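Local atomic coordinates of citrinin polyketide synthase (Monascus purpureus, PDB entry 5MPT), a protein that builds the keto-aldehyde precursor of the mycotoxin citrinin as a non-reducing polyketide synthase, of which this chain is the C-methyltransferase domain. Residues A284-H289 with L313-E318; A184-Q189 with Q375-A380; A290-E295 with W333-D338; Q279-A284 with D308-L313. All blocks are in the same frame, centred on the assembly; numbering follows the deposited sequence. Where two conformers were deposited one is given.

Overall arrangement
All four contacts belong to the S-adenosylmethionine-dependent methyltransferase part of the chain, here with S-adenosyl-L-homocysteine bound. Contacts 4 and 1 follow one another along the same two parallel strands, 279-285 and 309-316, with centres about 13 Å apart; contact 4 is the hydrophobic run-up, and contact 1 the end that carries the active-site residues His-289 and Glu-315. Contact 2 lays helix 181-198 on strand 375-381, the next strand of the sheet, and its Gln-375 bonds to Asn-286 of contact 1; the centres of contacts 1 and 2 are about 9 Å apart. Contact 3, centred about 12 Å from the centre of contact 1, ties down the chain just after His-289, where Thr-291 touches the ligand.

Contact 1 of 4, residues A284-H289 with L313-E318. With SAH (S-adenosyl-L-homocysteine), chain B; EDO (1,2-ethanediol), chain D.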
# COMPACT_ATOMS: atom_id res chain seq x y z
N ALA A 284 7.26 -7.39 3.05
CA ALA A 284 6.47 -6.38 3.77
C ALA A 284 5.81 -5.49 2.72
O ALA A 284 6.45 -4.59 2.17
CB ALA A 284 7.33 -5.57 4.73
N THR A 285 4.53 -5.73 2.47
CA THR A 285 3.78 -5.02 1.44
C THR A 285 2.90 -3.99 2.11
O THR A 285 1.91 -4.34 2.76
CB THR A 285 2.95 -6.00 0.61
OG1 THR A 285 3.84 -6.89 -0.06
CG2 THR A 285 2.01 -5.27 -0.36
N ASN A 286 3.29 -2.71 1.96
CA ASN A 286 2.52 -1.52 2.33
C ASN A 286 2.06 -1.57 3.78
O ASN A 286 0.95 -1.13 4.12
CB ASN A 286 1.37 -1.32 1.35
CG ASN A 286 1.85 -0.59 0.13
OD1 ASN A 286 2.55 0.44 0.25
ND2 ASN A 286 1.57 -1.11 -1.05
N CYS A 287 2.94 -2.01 4.63
CA CYS A 287 2.70 -2.02 6.06
C CYS A 287 3.74 -1.23 6.84
O CYS A 287 3.39 -0.62 7.85
CB CYS A 287 2.65 -3.45 6.60
SG CYS A 287 4.18 -4.38 6.25
N VAL A 288 4.99 -1.19 6.39
CA VAL A 288 6.00 -0.52 7.21
C VAL A 288 5.75 0.99 7.24
O VAL A 288 6.00 1.66 8.25
CB VAL A 288 7.41 -0.90 6.72
CG1 VAL A 288 8.48 -0.10 7.48
CG2 VAL A 288 7.68 -2.41 6.90
N HIS A 289 5.21 1.56 6.16
CA HIS A 289 4.89 2.99 6.19
C HIS A 289 3.86 3.32 7.26
O HIS A 289 3.79 4.48 7.68
CB HIS A 289 4.40 3.48 4.83
CG HIS A 289 3.09 2.90 4.38
ND1 HIS A 289 3.00 2.14 3.24
CD2 HIS A 289 1.82 3.05 4.82
CE1 HIS A 289 1.74 1.81 3.02
NE2 HIS A 289 1.00 2.37 3.96
N LEU A 313 10.67 -4.70 0.55
CA LEU A 313 9.50 -3.85 0.68
C LEU A 313 8.73 -3.77 -0.64
O LEU A 313 9.31 -3.72 -1.73
CB LEU A 313 9.90 -2.44 1.09
CG LEU A 313 10.55 -2.26 2.44
CD1 LEU A 313 11.23 -0.91 2.49
CD2 LEU A 313 9.50 -2.35 3.54
N LEU A 314 7.41 -3.75 -0.52
CA LEU A 314 6.55 -3.31 -1.61
C LEU A 314 5.84 -2.10 -1.04
O LEU A 314 5.01 -2.25 -0.14
CB LEU A 314 5.56 -4.39 -2.03
CG LEU A 314 4.91 -4.19 -3.41
CD1 LEU A 314 4.13 -5.42 -3.83
CD2 LEU A 314 4.00 -2.98 -3.44
N GLU A 315 6.23 -0.91 -1.49
CA GLU A 315 5.74 0.33 -0.90
C GLU A 315 5.25 1.28 -1.97
O GLU A 315 5.87 1.44 -3.02
CB GLU A 315 6.85 1.03 -0.10
CG GLU A 315 7.00 0.48 1.28
CD GLU A 315 5.92 0.97 2.21
OE1 GLU A 315 5.23 1.97 1.88
OE2 GLU A 315 5.74 0.33 3.26
N MET A 316 4.11 1.91 -1.67
CA MET A 316 3.62 2.99 -2.49
C MET A 316 4.50 4.21 -2.27
O MET A 316 4.58 4.73 -1.16
CB MET A 316 2.17 3.28 -2.13
CG MET A 316 1.56 4.28 -3.07
SD MET A 316 -0.24 4.38 -2.98
CE MET A 316 -0.72 3.14 -4.19
N THR A 317 5.17 4.65 -3.33
CA THR A 317 6.20 5.67 -3.22
C THR A 317 5.72 7.03 -3.71
O THR A 317 6.41 8.03 -3.50
CB THR A 317 7.44 5.20 -4.00
OG1 THR A 317 7.03 4.65 -5.27
CG2 THR A 317 8.17 4.13 -3.22
N GLU A 318 4.56 7.07 -4.37
CA GLU A 318 3.91 8.31 -4.78
C GLU A 318 2.45 8.28 -4.34
O GLU A 318 1.80 7.23 -4.39
CB GLU A 318 4.04 8.43 -6.30
CG GLU A 318 3.76 9.78 -6.90
CD GLU A 318 4.16 9.79 -8.36
OE1 GLU A 318 3.25 9.70 -9.22
OE2 GLU A 318 5.38 9.85 -8.65
N SAH B . -0.05 -6.53 3.03
CA SAH B . -1.46 -6.07 3.20
CB SAH B . -1.86 -4.77 2.52
CG SAH B . -1.36 -3.51 3.20
SD SAH B . -2.51 -3.15 4.57
C SAH B . -2.38 -7.20 2.65
O SAH B . -3.56 -7.19 3.24
OXT SAH B . -2.07 -7.96 1.77
C5' SAH B . -1.39 -2.86 5.96
C4' SAH B . -1.33 -4.11 6.82
O4' SAH B . -0.32 -3.84 7.82
C3' SAH B . -2.62 -4.45 7.57
O3' SAH B . -2.82 -5.86 7.45
C2' SAH B . -2.31 -4.03 9.02
O2' SAH B . -2.97 -4.84 9.99
C1' SAH B . -0.81 -4.25 9.07
N9 SAH B . -0.09 -3.49 10.09
C8 SAH B . -0.28 -2.19 10.48
N7 SAH B . 0.50 -1.80 11.46
C5 SAH B . 1.26 -2.93 11.74
C6 SAH B . 2.27 -3.18 12.69
N6 SAH B . 2.69 -2.29 13.59
N1 SAH B . 2.82 -4.41 12.70
C2 SAH B . 2.39 -5.32 11.83
N3 SAH B . 1.45 -5.21 10.89
C4 SAH B . 0.91 -3.97 10.90
C1 EDO D . 4.64 10.94 -0.08
O1 EDO D . 5.82 11.48 0.51
C2 EDO D . 5.07 10.06 -1.24
O2 EDO D . 6.12 10.74 -1.95
O HOH W 1 5.99 -2.18 3.83
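Ala-284 accepts the backbone N-H of Leu-314, 3.0 Å from its O to Leu-314 N, and its methyl group meets Leu-313 CD2. Thr-285 and Leu-314 stand shoulder to shoulder. The threonine OG1 is bonded to Thr-220, while its carbonyl O takes a hydrogen bond from the amino N of S-adenosyl-L-homocysteine. At Asn-286 the chain leaves the sheet: its N still donates to Leu-314 O at 2.8 Å, and then OD1 replaces the missing backbone acceptor, receiving Met-316 N at 2.9 Å in the amide plane, on a lone pair. ND2 is held by Gln-375. Cys-287 turns from the strand toward the ligand, CB lying 3.2 Å from the ribose O4'. Val-288 sets CG2 against Leu-313 CD2, the two side chains crossing at about a right angle.

His-289 and Glu-315, both active-site residues, form a two-point grip. With chi1 at 66°, CG of His-289 sits between the backbone N and the carbonyl carbon, and the ring then turns its ND1 edge to Glu-315 OE1 at 2.6 Å. That oxygen lies close to the ring plane and is met on its syn side, although ring and carboxylate planes are 81° apart. His-289 N donates to the other oxygen, Glu-315 OE2, 3.2 Å away. A water gives its protons to OE2 and Ala-284 O and accepts from Val-288 N. Counting this water, three bonds hold the carboxylate: one on OE1, two on OE2.

Trp-350 of helix 347-356 packs on Val-288, His-289, Leu-313 and Glu-315, helix 181-198 covers Leu-314, and strand 375-381 flanks strand 309-316.

Contact 2 of 4, residues A184-Q189 with Q375-A380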
# COMPACT_ATOMS: atom_id res chain seq x y z
N ALA A 184 -1.27 -5.92 -7.81
CA ALA A 184 -0.85 -7.23 -8.33
C ALA A 184 0.40 -7.15 -9.17
O ALA A 184 1.20 -8.08 -9.17
CB ALA A 184 -1.98 -7.87 -9.12
N VAL A 185 0.62 -6.04 -9.87
CA VAL A 185 1.77 -5.92 -10.76
C VAL A 185 3.05 -6.22 -10.00
O VAL A 185 3.88 -7.05 -10.41
CB VAL A 185 1.80 -4.52 -11.40
CG1 VAL A 185 3.25 -4.10 -11.76
CG2 VAL A 185 0.90 -4.50 -12.60
N TRP A 186 3.25 -5.53 -8.88
CA TRP A 186 4.50 -5.65 -8.15
C TRP A 186 4.58 -6.92 -7.31
O TRP A 186 5.68 -7.41 -7.07
CB TRP A 186 4.71 -4.42 -7.27
CG TRP A 186 5.10 -3.25 -8.11
CD1 TRP A 186 6.35 -2.97 -8.61
CD2 TRP A 186 4.23 -2.24 -8.62
NE1 TRP A 186 6.31 -1.84 -9.39
CE2 TRP A 186 5.03 -1.36 -9.40
CE3 TRP A 186 2.87 -1.95 -8.46
CZ2 TRP A 186 4.51 -0.26 -10.03
CZ3 TRP A 186 2.36 -0.88 -9.10
CH2 TRP A 186 3.18 -0.02 -9.87
N ILE A 187 3.44 -7.49 -6.93
CA ILE A 187 3.43 -8.82 -6.32
C ILE A 187 3.88 -9.85 -7.33
O ILE A 187 4.70 -10.73 -7.04
CB ILE A 187 2.03 -9.14 -5.75
CG1 ILE A 187 1.65 -8.14 -4.64
CG2 ILE A 187 2.01 -10.57 -5.21
CD1 ILE A 187 0.20 -8.30 -4.09
N GLN A 188 3.36 -9.75 -8.56
CA GLN A 188 3.80 -10.66 -9.61
C GLN A 188 5.28 -10.49 -9.87
O GLN A 188 5.99 -11.46 -10.09
CB GLN A 188 2.96 -10.41 -10.86
CG GLN A 188 3.13 -11.43 -11.94
CD GLN A 188 2.40 -12.73 -11.65
OE1 GLN A 188 1.19 -12.73 -11.41
NE2 GLN A 188 3.14 -13.85 -11.68
N GLN A 189 5.77 -9.26 -9.86
CA GLN A 189 7.20 -9.02 -10.07
C GLN A 189 8.03 -9.61 -8.93
O GLN A 189 9.11 -10.16 -9.15
CB GLN A 189 7.43 -7.52 -10.22
CG GLN A 189 8.86 -7.18 -10.52
CD GLN A 189 9.08 -5.69 -10.61
OE1 GLN A 189 8.38 -4.93 -9.98
NE2 GLN A 189 10.07 -5.27 -11.40
N GLN A 375 4.36 2.60 -7.17
CA GLN A 375 4.88 1.68 -6.18
C GLN A 375 6.21 1.15 -6.66
O GLN A 375 6.52 1.14 -7.85
CB GLN A 375 3.96 0.49 -5.92
CG GLN A 375 2.50 0.92 -5.75
CD GLN A 375 1.79 0.11 -4.72
OE1 GLN A 375 2.12 0.18 -3.53
NE2 GLN A 375 0.84 -0.68 -5.14
N ARG A 376 6.98 0.66 -5.69
CA ARG A 376 8.26 0.05 -5.97
C ARG A 376 8.44 -1.16 -5.08
O ARG A 376 7.97 -1.19 -3.93
CB ARG A 376 9.40 1.02 -5.73
CG ARG A 376 9.36 2.23 -6.59
CD ARG A 376 10.63 3.02 -6.49
NE ARG A 376 10.43 4.35 -7.02
CZ ARG A 376 10.58 4.70 -8.29
NH1 ARG A 376 10.99 3.82 -9.21
NH2 ARG A 376 10.32 5.97 -8.63
N LEU A 377 9.15 -2.16 -5.60
CA LEU A 377 9.86 -3.08 -4.73
C LEU A 377 11.17 -2.42 -4.33
O LEU A 377 11.92 -1.91 -5.17
CB LEU A 377 10.15 -4.42 -5.40
CG LEU A 377 8.98 -5.29 -5.87
CD1 LEU A 377 9.50 -6.51 -6.65
CD2 LEU A 377 8.13 -5.68 -4.69
N ILE A 378 11.44 -2.42 -3.04
CA ILE A 378 12.64 -1.83 -2.47
C ILE A 378 13.31 -2.95 -1.70
O ILE A 378 12.73 -3.51 -0.76
CB ILE A 378 12.34 -0.63 -1.54
CG1 ILE A 378 11.52 0.43 -2.27
CG2 ILE A 378 13.63 -0.00 -1.03
CD1 ILE A 378 10.96 1.50 -1.31
N ILE A 379 14.48 -3.35 -2.16
CA ILE A 379 15.23 -4.41 -1.51
C ILE A 379 16.33 -3.79 -0.67
O ILE A 379 16.95 -2.79 -1.07
CB ILE A 379 15.79 -5.42 -2.55
CG1 ILE A 379 16.34 -6.64 -1.84
CG2 ILE A 379 16.89 -4.78 -3.45
CD1 ILE A 379 16.66 -7.80 -2.80
N ALA A 380 16.58 -4.39 0.50
CA ALA A 380 17.56 -3.89 1.45
C ALA A 380 18.29 -5.08 2.08
O ALA A 380 17.67 -5.90 2.76
CB ALA A 380 16.89 -3.01 2.50
O HOH W 2 8.28 0.31 -9.61
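The indole of Trp-186 has Gln-375 on one face and Val-185 CG1 over the centre of the other. Gln-375 CB sits 3.7 Å from the centroid of the six-membered ring, only 11° off its normal, a CH-pi contact; CG of the same residue follows over CZ3. The backbone O of Gln-375 lies on this face too, displaced toward the rim, 3.3 Å from Trp-186 CZ2. This is alpha/beta packing on the Rossmann-like sheet of a class I methyltransferase: helix 181-198 rests on strand 375-381, the short segments running in nearly the same direction, 28° apart, with axes 8.9 Å from each other.

Ring and amide planes of Trp-186 and Gln-375 are inclined by 67°. The glutamine chain bends at its second torsion, which carries its amide past the indole toward the ligand side, where OE1 takes the N-H of Asn-286 ND2, and NE2 donates to Ile-182 O and Asn-183 OD1. Its polar end thus joins the start of the helix to the loop beside the active site.

One turn further on, Gln-189 and Leu-377 reach past one another from helix and strand. Leu-377 CD1 packs 3.9 Å from Gln-189 OE1, a buried oxygen with no polar partner in the model, while NE2 of that amide is held by Ala-24 and Thr-28. Leu-377 CD2 touches Trp-186 O.

No direct hydrogen bond crosses this contact; instead a water accepts from Trp-186 NE1 at 2.9 Å and donates to Gln-375 O at 2.6 Å.

Contact 3 of 4, residues A290-E295 with W333-D338; sequences ATRNLE and WWLFED
Asp-338 and Leu-294 are brought together by the aspartate's first torsion: chi1 of 61° seats Asp-338 CG in the gap flanked by its backbone N and C and swings OD2 to Leu-294 N, 2.9 Å away. The bond is nearly straight, 169° at the hydrogen, and reaches the oxygen on its anti side, 27° out of the carboxylate plane. Glu-337 has its CG placed the same way, then extends along Arg-292. The touch is with the aliphatic part of the arginine: Glu-337 CG lies 3.7 Å from Arg-292 CB, and Glu-337 OE2 is 3.5 Å from Arg-292 CD. The charges stay beyond salt-bridge distance, with Arg-292 NE 4.3 Å from Glu-337 OE2; the guanidinium pairs with Glu-268 instead.

Between them the backbones join directly, Glu-337 N donating to Arg-292 O at 2.9 Å on an in-plane lone pair. Asn-293 is the N-cap of helix 294-304, its OD1 accepting Ile-296 N, and its amide leans over Asp-338 CB. At the other end Leu-335 CD1 packs 3.6 Å from Ala-290 O.

The loop 333-338 thus supplies a carboxylate to the first turn of the helix that follows the active-site His-289. Its negative charge there should interact favourably with the helix dipole, and the salt bridge from OD1 to Arg-340 would further favour the ionised form.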
# COMPACT_ATOMS: atom_id res chain seq x y z
N ALA A 290 3.06 2.34 7.70
CA ALA A 290 1.97 2.63 8.63
C ALA A 290 2.45 2.72 10.06
O ALA A 290 1.64 3.02 10.95
CB ALA A 290 0.89 1.54 8.54
N THR A 291 3.73 2.53 10.29
CA THR A 291 4.25 2.57 11.65
C THR A 291 4.66 3.99 12.02
O THR A 291 4.77 4.89 11.18
CB THR A 291 5.42 1.59 11.81
OG1 THR A 291 6.55 2.01 11.03
CG2 THR A 291 5.03 0.19 11.41
N ARG A 292 4.96 4.17 13.32
CA ARG A 292 5.24 5.49 13.84
C ARG A 292 6.56 6.04 13.35
O ARG A 292 6.68 7.25 13.10
CB ARG A 292 5.23 5.42 15.36
CG ARG A 292 3.85 5.15 15.96
CD ARG A 292 3.87 4.98 17.50
NE ARG A 292 2.50 4.96 18.02
CZ ARG A 292 1.69 3.91 17.89
NH1 ARG A 292 2.12 2.81 17.29
NH2 ARG A 292 0.44 3.94 18.33
N ASN A 293 7.58 5.20 13.24
CA ASN A 293 8.95 5.67 13.10
C ASN A 293 9.68 4.68 12.22
O ASN A 293 9.82 3.51 12.58
CB ASN A 293 9.63 5.83 14.47
CG ASN A 293 11.09 6.30 14.36
OD1 ASN A 293 11.92 5.68 13.68
ND2 ASN A 293 11.41 7.38 15.06
N LEU A 294 10.08 5.13 11.02
CA LEU A 294 10.63 4.19 10.05
C LEU A 294 11.98 3.67 10.48
O LEU A 294 12.31 2.50 10.21
CB LEU A 294 10.72 4.87 8.68
CG LEU A 294 9.37 5.23 8.05
CD1 LEU A 294 9.59 5.75 6.65
CD2 LEU A 294 8.38 4.04 8.02
N GLU A 295 12.79 4.50 11.13
CA GLU A 295 14.08 4.03 11.66
C GLU A 295 13.89 2.89 12.65
O GLU A 295 14.57 1.85 12.58
CB GLU A 295 14.81 5.18 12.35
CG GLU A 295 15.46 6.18 11.42
CD GLU A 295 16.36 7.15 12.14
OE1 GLU A 295 16.81 6.82 13.27
OE2 GLU A 295 16.62 8.24 11.59
N TRP A 333 -3.40 5.62 9.03
CA TRP A 333 -2.73 6.37 7.97
C TRP A 333 -1.99 7.59 8.48
O TRP A 333 -1.28 8.24 7.69
CB TRP A 333 -3.79 6.83 6.96
CG TRP A 333 -3.37 7.26 5.58
CD1 TRP A 333 -3.53 8.50 5.02
CD2 TRP A 333 -2.80 6.43 4.56
NE1 TRP A 333 -3.08 8.50 3.71
CE2 TRP A 333 -2.62 7.24 3.42
CE3 TRP A 333 -2.42 5.09 4.51
CZ2 TRP A 333 -2.07 6.75 2.24
CZ3 TRP A 333 -1.88 4.61 3.36
CH2 TRP A 333 -1.71 5.44 2.23
N TRP A 334 -2.19 7.94 9.76
CA TRP A 334 -1.66 9.16 10.35
C TRP A 334 -0.83 8.88 11.61
O TRP A 334 -0.71 9.74 12.50
CB TRP A 334 -2.82 10.12 10.66
CG TRP A 334 -3.61 10.45 9.45
CD1 TRP A 334 -4.80 9.91 9.07
CD2 TRP A 334 -3.24 11.36 8.42
NE1 TRP A 334 -5.21 10.44 7.86
CE2 TRP A 334 -4.26 11.34 7.45
CE3 TRP A 334 -2.13 12.20 8.21
CZ2 TRP A 334 -4.20 12.10 6.31
CZ3 TRP A 334 -2.08 12.96 7.09
CH2 TRP A 334 -3.11 12.91 6.14
N LEU A 335 -0.25 7.69 11.72
CA LEU A 335 0.51 7.37 12.92
C LEU A 335 1.92 7.91 12.92
O LEU A 335 2.54 7.99 14.00
CB LEU A 335 0.55 5.87 13.15
CG LEU A 335 -0.74 5.15 13.51
CD1 LEU A 335 -0.47 3.67 13.75
CD2 LEU A 335 -1.36 5.78 14.74
N PHE A 336 2.47 8.28 11.76
CA PHE A 336 3.85 8.73 11.69
C PHE A 336 4.12 9.84 12.70
O PHE A 336 3.31 10.75 12.88
CB PHE A 336 4.17 9.22 10.26
CG PHE A 336 3.19 10.24 9.71
CD1 PHE A 336 3.41 11.60 9.89
CD2 PHE A 336 2.10 9.83 8.96
CE1 PHE A 336 2.55 12.52 9.38
CE2 PHE A 336 1.24 10.74 8.43
CZ PHE A 336 1.46 12.10 8.64
N GLU A 337 5.26 9.74 13.37
CA GLU A 337 5.69 10.77 14.31
C GLU A 337 7.21 10.89 14.28
O GLU A 337 7.85 11.14 15.31
CB GLU A 337 5.20 10.46 15.73
CG GLU A 337 5.40 9.04 16.12
CD GLU A 337 4.91 8.70 17.53
OE1 GLU A 337 3.82 9.18 17.92
OE2 GLU A 337 5.61 7.93 18.22
N ASP A 338 7.80 10.71 13.10
CA ASP A 338 9.25 10.71 12.94
C ASP A 338 9.73 11.79 11.99
O ASP A 338 10.83 11.67 11.43
CB ASP A 338 9.73 9.34 12.45
CG ASP A 338 9.15 8.96 11.13
OD1 ASP A 338 8.27 9.71 10.64
OD2 ASP A 338 9.57 7.91 10.59
O HOH W 3 0.31 5.78 9.51
O HOH W 4 9.77 9.88 16.49

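Contact 4 of 4, residues Q279-A284 with D308-L313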
# COMPACT_ATOMS: atom_id res chain seq x y z
N GLN A 279 15.71 -15.02 9.96
CA GLN A 279 15.08 -15.07 8.65
C GLN A 279 16.02 -14.70 7.51
O GLN A 279 16.83 -13.76 7.63
CB GLN A 279 13.87 -14.12 8.61
CG GLN A 279 12.86 -14.32 9.66
CD GLN A 279 12.25 -15.71 9.67
OE1 GLN A 279 11.75 -16.22 8.68
NE2 GLN A 279 12.31 -16.34 10.83
N HIS A 280 15.90 -15.42 6.38
CA HIS A 280 16.60 -15.07 5.14
C HIS A 280 15.95 -13.88 4.45
O HIS A 280 16.65 -13.03 3.89
CB HIS A 280 16.59 -16.24 4.15
CG HIS A 280 17.39 -17.41 4.61
ND1 HIS A 280 16.84 -18.45 5.33
CD2 HIS A 280 18.70 -17.71 4.45
CE1 HIS A 280 17.78 -19.34 5.59
NE2 HIS A 280 18.91 -18.91 5.08
N ILE A 281 14.63 -13.82 4.49
CA ILE A 281 13.83 -12.87 3.71
C ILE A 281 12.70 -12.35 4.57
O ILE A 281 11.95 -13.13 5.17
CB ILE A 281 13.24 -13.54 2.45
CG1 ILE A 281 14.35 -14.17 1.64
CG2 ILE A 281 12.45 -12.55 1.64
CD1 ILE A 281 13.79 -14.98 0.46
N ILE A 282 12.57 -11.03 4.63
CA ILE A 282 11.37 -10.41 5.16
C ILE A 282 10.65 -9.71 4.02
O ILE A 282 11.22 -8.85 3.34
CB ILE A 282 11.67 -9.46 6.31
CG1 ILE A 282 12.13 -10.31 7.49
CG2 ILE A 282 10.42 -8.62 6.71
CD1 ILE A 282 12.66 -9.56 8.62
N LEU A 283 9.42 -10.13 3.80
CA LEU A 283 8.47 -9.53 2.87
C LEU A 283 7.57 -8.57 3.64
O LEU A 283 7.12 -8.90 4.73
CB LEU A 283 7.63 -10.62 2.21
CG LEU A 283 8.38 -11.64 1.34
CD1 LEU A 283 7.40 -12.59 0.68
CD2 LEU A 283 9.25 -10.95 0.31
N ALA A 284 7.26 -7.39 3.05
CA ALA A 284 6.47 -6.38 3.77
C ALA A 284 5.81 -5.49 2.72
O ALA A 284 6.45 -4.59 2.17
CB ALA A 284 7.33 -5.57 4.73
N ASP A 308 23.04 -12.78 6.11
CA ASP A 308 23.00 -13.00 4.68
C ASP A 308 21.62 -12.70 4.08
O ASP A 308 21.42 -12.92 2.88
CB ASP A 308 23.44 -14.43 4.32
CG ASP A 308 22.54 -15.51 4.92
OD1 ASP A 308 21.47 -15.18 5.41
OD2 ASP A 308 22.88 -16.71 4.91
N GLY A 309 20.70 -12.14 4.87
CA GLY A 309 19.33 -11.95 4.43
C GLY A 309 19.03 -10.56 3.87
O GLY A 309 19.89 -9.68 3.78
N PHE A 310 17.75 -10.36 3.55
CA PHE A 310 17.33 -9.08 3.02
C PHE A 310 15.86 -8.83 3.29
O PHE A 310 15.05 -9.76 3.46
CB PHE A 310 17.58 -8.95 1.51
CG PHE A 310 16.81 -9.92 0.69
CD1 PHE A 310 17.35 -11.13 0.33
CD2 PHE A 310 15.56 -9.60 0.22
CE1 PHE A 310 16.66 -12.02 -0.42
CE2 PHE A 310 14.86 -10.49 -0.58
CZ PHE A 310 15.40 -11.69 -0.90
N LEU A 311 15.54 -7.55 3.27
CA LEU A 311 14.18 -7.05 3.29
C LEU A 311 13.73 -6.73 1.87
O LEU A 311 14.44 -6.03 1.14
CB LEU A 311 14.12 -5.80 4.16
CG LEU A 311 12.83 -4.94 4.11
CD1 LEU A 311 11.66 -5.73 4.62
CD2 LEU A 311 13.06 -3.71 4.94
N LEU A 312 12.52 -7.15 1.54
CA LEU A 312 11.87 -6.77 0.29
C LEU A 312 10.60 -6.02 0.65
O LEU A 312 9.59 -6.62 1.01
CB LEU A 312 11.57 -7.98 -0.58
CG LEU A 312 11.06 -7.60 -1.97
CD1 LEU A 312 12.12 -6.89 -2.79
CD2 LEU A 312 10.66 -8.85 -2.71
N LEU A 313 10.67 -4.70 0.55
CA LEU A 313 9.50 -3.85 0.68
C LEU A 313 8.73 -3.77 -0.64
O LEU A 313 9.31 -3.72 -1.73
CB LEU A 313 9.90 -2.44 1.09
CG LEU A 313 10.55 -2.26 2.44
CD1 LEU A 313 11.23 -0.91 2.49
CD2 LEU A 313 9.50 -2.35 3.54
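Phe-310 and Ile-281 rise together off one face of the sheet. A chi1 of 63° lifts the phenylalanine ring over its own backbone, so that its far end runs along the isoleucine: Phe-310 CZ is 3.7 Å from Ile-281 CG1, and Phe-310 CE2 is 3.9 Å from Ile-281 CG2. On the same face Leu-283 and Leu-312 also pair up as neighbours, Leu-283 CD2 meeting Leu-312 CB at 3.9 Å. Helix 181-198 covers this side through Phe-193, Leu-194 and Leu-197.

These are two neighbouring parallel strands of the Rossmann-like methyltransferase sheet, joined through helix 294-304 in a beta-alpha-beta crossover. Ile-282 O accepts Leu-312 N at 2.8 Å, and Ile-282 N donates to Phe-310 O at 3.0 Å, while Phe-310 N and Ala-284 N extend the pairing to His-280 O and Leu-312 O.

On the opposite face Leu-311 slants across Ile-282. Leu-311 CD1 sits 3.8 Å from Ile-282 CG2 and also touches Ile-282 O, under the crossover helix, whose Ile-301 packs on both residues. At the strand entry Gly-309 passes close to the His-280 carbonyl; His-280 ND1 and NE2 are bonded to Arg-209 N and Ser-10 O.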